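Local structure of annexin B22 (Schistosoma mansoni, 4MDU) at residues B[71-74]-B[75-78]; B[64-67]-B[68-72]. The protein binds acidic phospholipid membranes in a calcium-dependent manner, aggregates liposomes when calcium is present, and takes part in worm reproduction and host-parasite interaction. All blocks are in the same frame, centred on the assembly; numbering follows the deposited sequence.

Contact 1 of 2, residues B[71-74]-B[75-78]; sequences RQEI and CQSY
Cys75 packs back onto the preceding turn of helix 68-82, its CB 3.4 Å from Gln72 O and its SG 3.7 Å from Arg71 O. The thiol stands beside its own backbone N (chi1 -72°), which turns it along the helix toward the Gln72 amide, where SG and Gln72 NE2 are 4.0 Å apart. That amide is committed beyond the pair: NE2 donates to Ile106 O. Four successive i to i+4 backbone bonds hold the turns together, from Cys75 N to Arg71 O (2.8 Å) through to Tyr78 N to Ile74 O (2.9 Å). The tight side carries Ile74 and Tyr78. Ile74 is buried against Leu45 of helix 38-48 and Leu86 of helix 86-93. Tyr78 keeps its CB 3.3 Å from Ile74 O while its ring swings away, CG anti to the backbone N (chi1 -177°), to touch Leu86 and the calcium-binding residue Met49, its OH hydrogen-bonded to Asp89 OD2. On the looser side Gln76 is exposed to solvent, whereas Glu73 is only partly so and also touches Phe36. Their side chains run side by side, pointing the same way, with Glu73 OE2 and Gln76 OE1, two acceptors as modelled, 4.0 Å apart and no hydrogen bond between them. Cohesion here thus comes from backbone bonds, while the polar ends of Gln72 and Tyr78 are spent on partners outside the pair.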
loop_
_atom_site.group_PDB
_atom_site.type_symbol
_atom_site.label_atom_id
_atom_site.label_comp_id
_atom_site.label_asym_id
_atom_site.label_seq_id
_atom_site.Cartn_x
_atom_site.Cartn_y
_atom_site.Cartn_z
ATOM N N ARG B 71 -15.404 -10.247 -29.334
ATOM C CA ARG B 71 -16.048 -8.945 -29.187
ATOM C C ARG B 71 -15.536 -8.018 -30.291
ATOM O O ARG B 71 -16.315 -7.388 -31.002
ATOM C CB ARG B 71 -15.825 -8.349 -27.786
ATOM C CG ARG B 71 -16.468 -9.181 -26.651
ATOM C CD ARG B 71 -16.542 -8.437 -25.321
ATOM N NE ARG B 71 -15.216 -8.143 -24.768
ATOM C CZ ARG B 71 -14.544 -8.952 -23.953
ATOM N NH1 ARG B 71 -15.059 -10.117 -23.591
ATOM N NH2 ARG B 71 -13.353 -8.596 -23.498
ATOM N N GLN B 72 -14.221 -7.967 -30.440
ATOM C CA GLN B 72 -13.601 -7.181 -31.499
ATOM C C GLN B 72 -14.052 -7.653 -32.877
ATOM O O GLN B 72 -14.333 -6.834 -33.757
ATOM C CB GLN B 72 -12.082 -7.224 -31.360
ATOM C CG GLN B 72 -11.618 -6.609 -30.044
ATOM C CD GLN B 72 -12.115 -5.184 -29.879
ATOM O OE1 GLN B 72 -11.729 -4.302 -30.631
ATOM N NE2 GLN B 72 -12.985 -4.961 -28.903
ATOM N N GLU B 73 -14.153 -8.968 -33.062
ATOM C CA GLU B 73 -14.738 -9.482 -34.296
ATOM C C GLU B 73 -16.121 -8.900 -34.483
ATOM O O GLU B 73 -16.534 -8.615 -35.605
ATOM C CB GLU B 73 -14.831 -10.996 -34.266
ATOM C CG GLU B 73 -13.529 -11.695 -34.509
ATOM C CD GLU B 73 -13.519 -12.388 -35.846
ATOM O OE1 GLU B 73 -13.861 -13.591 -35.893
ATOM O OE2 GLU B 73 -13.187 -11.725 -36.853
ATOM N N ILE B 74 -16.847 -8.722 -33.382
ATOM C CA ILE B 74 -18.208 -8.208 -33.481
ATOM C C ILE B 74 -18.205 -6.727 -33.853
ATOM O O ILE B 74 -18.968 -6.301 -34.718
ATOM C CB ILE B 74 -19.024 -8.438 -32.197
ATOM C CG1 ILE B 74 -19.187 -9.937 -31.945
ATOM C CG2 ILE B 74 -20.394 -7.763 -32.309
ATOM C CD1 ILE B 74 -19.899 -10.258 -30.653
ATOM N N CYS B 75 -17.340 -5.953 -33.201
ATOM C CA CYS B 75 -17.143 -4.548 -33.552
ATOM C C CYS B 75 -16.945 -4.384 -35.060
ATOM O O CYS B 75 -17.626 -3.583 -35.704
ATOM C CB CYS B 75 -15.927 -3.971 -32.821
ATOM S SG CYS B 75 -16.169 -3.700 -31.063
ATOM N N GLN B 76 -16.004 -5.145 -35.610
ATOM C CA GLN B 76 -15.674 -5.056 -37.025
ATOM C C GLN B 76 -16.894 -5.370 -37.885
ATOM O O GLN B 76 -17.269 -4.590 -38.765
ATOM C CB GLN B 76 -14.536 -6.013 -37.367
ATOM C CG GLN B 76 -14.157 -6.006 -38.839
ATOM C CD GLN B 76 -13.245 -7.160 -39.216
ATOM O OE1 GLN B 76 -13.554 -8.324 -38.952
ATOM N NE2 GLN B 76 -12.112 -6.842 -39.833
ATOM N N SER B 77 -17.519 -6.510 -37.616
ATOM C CA SER B 77 -18.649 -6.952 -38.405
ATOM C C SER B 77 -19.751 -5.902 -38.384
ATOM O O SER B 77 -20.309 -5.554 -39.421
ATOM C CB SER B 77 -19.171 -8.289 -37.882
ATOM O OG SER B 77 -20.376 -8.641 -38.536
ATOM N N TYR B 78 -20.047 -5.387 -37.198
ATOM C CA TYR B 78 -21.067 -4.359 -37.034
ATOM C C TYR B 78 -20.711 -3.084 -37.803
ATOM O O TYR B 78 -21.594 -2.372 -38.285
ATOM C CB TYR B 78 -21.245 -4.065 -35.546
ATOM C CG TYR B 78 -22.324 -3.057 -35.168
ATOM C CD1 TYR B 78 -22.053 -1.692 -35.165
ATOM C CD2 TYR B 78 -23.579 -3.472 -34.757
ATOM C CE1 TYR B 78 -23.007 -0.770 -34.795
ATOM C CE2 TYR B 78 -24.552 -2.551 -34.378
ATOM C CZ TYR B 78 -24.255 -1.198 -34.403
ATOM O OH TYR B 78 -25.200 -0.265 -34.036
#

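Contact 2 of 2, residues B[64-67]-B[68-72]; sequences ARRT and NYERQ
Thr67 and Glu70 face each other across the first turn of helix 68-82 as a capping box, each side chain accepting from the other's backbone N-H. Thr67 OG1, placed between its own N and carbonyl carbon (chi1 69°), takes Glu70 N at 3.1 Å in a nearly straight bond of 176°, satisfying a first-turn N-H that has no preceding helical carbonyl. In return Glu70 runs extended beyond CG, back over the threonine, and OE1 accepts from Thr67 N at 3.0 Å, the donor standing above the carboxylate plane. Arg71 N to Thr67 O (2.9 Å) then begins the i to i+4 pattern. Arg66 crosses Glu70 at about a right angle, guanidinium and carboxylate planes 85° apart. Its aliphatic part does the touching, CB lying 3.5 Å from Glu70 OE1, while its NE forms a salt bridge with Asp41; the other glutamate oxygen, OE2, accepts from Thr33 N. Thr67 C and Asn68 CA lie against the rim of one face of the Arg71 guanidinium. Arg66 O sits at its edge, near its plane, 2.6 Å from Arg71 NH1, but this bond is weak because the N-H points poorly at it; NE donates to Leu105 O. The capped end follows the loop after helix 56-63; in that loop Ala64 packs on helix 349-358, while Glu321 accepts from Asn68 N and the Asn68 amide reaches Asp108 and Thr109, where helix 109-122 begins.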
loop_
_atom_site.group_PDB
_atom_site.type_symbol
_atom_site.label_atom_id
_atom_site.label_comp_id
_atom_site.label_asym_id
_atom_site.label_seq_id
_atom_site.Cartn_x
_atom_site.Cartn_y
_atom_site.Cartn_z
ATOM N N ALA B 64 -20.934 -9.878 -22.796
ATOM C CA ALA B 64 -20.362 -10.472 -21.584
ATOM C C ALA B 64 -20.283 -12.009 -21.642
ATOM O O ALA B 64 -19.921 -12.664 -20.651
ATOM C CB ALA B 64 -21.135 -10.022 -20.348
ATOM N N ARG B 65 -20.646 -12.581 -22.785
ATOM C CA ARG B 65 -20.447 -14.016 -23.024
ATOM C C ARG B 65 -19.519 -14.330 -24.212
ATOM O O ARG B 65 -19.552 -15.432 -24.748
ATOM C CB ARG B 65 -21.785 -14.727 -23.210
ATOM C CG ARG B 65 -22.700 -14.719 -21.961
ATOM C CD ARG B 65 -21.967 -15.225 -20.706
ATOM N NE ARG B 65 -21.323 -16.513 -20.929
ATOM C CZ ARG B 65 -20.270 -16.955 -20.246
ATOM N NH1 ARG B 65 -19.741 -16.219 -19.271
ATOM N NH2 ARG B 65 -19.741 -18.140 -20.538
ATOM N N ARG B 66 -18.692 -13.371 -24.613
ATOM C CA ARG B 66 -17.729 -13.575 -25.707
ATOM C C ARG B 66 -16.317 -13.195 -25.260
ATOM O O ARG B 66 -16.153 -12.342 -24.394
ATOM C CB ARG B 66 -18.111 -12.724 -26.927
ATOM C CG ARG B 66 -19.544 -12.933 -27.454
ATOM C CD ARG B 66 -19.702 -14.231 -28.276
ATOM N NE ARG B 66 -21.038 -14.298 -28.874
ATOM C CZ ARG B 66 -22.099 -14.842 -28.275
ATOM N NH1 ARG B 66 -21.964 -15.399 -27.073
ATOM N NH2 ARG B 66 -23.291 -14.835 -28.873
ATOM N N THR B 67 -15.293 -13.809 -25.854
ATOM C CA THR B 67 -13.930 -13.426 -25.528
ATOM C C THR B 67 -13.648 -12.080 -26.174
ATOM O O THR B 67 -14.407 -11.619 -27.041
ATOM C CB THR B 67 -12.923 -14.402 -26.110
ATOM O OG1 THR B 67 -12.929 -14.264 -27.534
ATOM C CG2 THR B 67 -13.276 -15.829 -25.746
ATOM N N ASN B 68 -12.560 -11.454 -25.747
ATOM C CA ASN B 68 -12.103 -10.206 -26.346
ATOM C C ASN B 68 -11.974 -10.306 -27.878
ATOM O O ASN B 68 -12.471 -9.455 -28.608
ATOM C CB ASN B 68 -10.773 -9.778 -25.728
ATOM C CG ASN B 68 -10.186 -8.551 -26.405
ATOM O OD1 ASN B 68 -10.655 -7.437 -26.192
ATOM N ND2 ASN B 68 -9.144 -8.750 -27.210
ATOM N N TYR B 69 -11.322 -11.359 -28.360
ATOM C CA TYR B 69 -11.239 -11.581 -29.795
ATOM C C TYR B 69 -12.619 -11.576 -30.478
ATOM O O TYR B 69 -12.835 -10.878 -31.475
ATOM C CB TYR B 69 -10.466 -12.861 -30.133
ATOM C CG TYR B 69 -10.300 -13.028 -31.632
ATOM C CD1 TYR B 69 -9.229 -12.445 -32.305
ATOM C CD2 TYR B 69 -11.238 -13.725 -32.376
ATOM C CE1 TYR B 69 -9.090 -12.574 -33.670
ATOM C CE2 TYR B 69 -11.112 -13.854 -33.746
ATOM C CZ TYR B 69 -10.037 -13.282 -34.386
ATOM O OH TYR B 69 -9.914 -13.425 -35.749
ATOM N N GLU B 70 -13.566 -12.337 -29.943
ATOM C CA GLU B 70 -14.899 -12.325 -30.529
ATOM C C GLU B 70 -15.564 -10.940 -30.457
ATOM O O GLU B 70 -16.204 -10.499 -31.417
ATOM C CB GLU B 70 -15.772 -13.397 -29.894
ATOM C CG GLU B 70 -15.248 -14.802 -30.139
ATOM C CD GLU B 70 -15.866 -15.835 -29.210
ATOM O OE1 GLU B 70 -16.374 -15.461 -28.131
ATOM O OE2 GLU B 70 -15.838 -17.028 -29.562
ATOM N N ARG B 71 -15.404 -10.247 -29.334
ATOM C CA ARG B 71 -16.048 -8.945 -29.187
ATOM C C ARG B 71 -15.536 -8.018 -30.291
ATOM O O ARG B 71 -16.315 -7.388 -31.002
ATOM C CB ARG B 71 -15.825 -8.349 -27.786
ATOM C CG ARG B 71 -16.468 -9.181 -26.651
ATOM C CD ARG B 71 -16.542 -8.437 -25.321
ATOM N NE ARG B 71 -15.216 -8.143 -24.768
ATOM C CZ ARG B 71 -14.544 -8.952 -23.953
ATOM N NH1 ARG B 71 -15.059 -10.117 -23.591
ATOM N NH2 ARG B 71 -13.353 -8.596 -23.498
ATOM N N GLN B 72 -14.221 -7.967 -30.440
ATOM C CA GLN B 72 -13.601 -7.181 -31.499
ATOM C C GLN B 72 -14.052 -7.653 -32.877
ATOM O O GLN B 72 -14.333 -6.834 -33.757
ATOM C CB GLN B 72 -12.082 -7.224 -31.360
ATOM C CG GLN B 72 -11.618 -6.609 -30.044
ATOM C CD GLN B 72 -12.115 -5.184 -29.879
ATOM O OE1 GLN B 72 -11.729 -4.302 -30.631
ATOM N NE2 GLN B 72 -12.985 -4.961 -28.903
#

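How the contacts relate
Both contacts lie in what is predicted as the first annexin repeat and share helix 68-82, with their centres about 9 Å apart on the same side of the chain's centre. Contact 2 comes first along the chain, covering the loop after helix 56-63 and the opening turn; contact 1 carries on through the next turns. Arg71 and Gln72 belong to both, and Ile74 CD1 meets Arg66 CG at 4.2 Å, so the two also touch through side chains. The helix therefore starts at a capped end, away from the annotated sites, follows a loop that packs on helix 349-358, and its later turns bring Tyr78 against Met49, a calcium-binding residue.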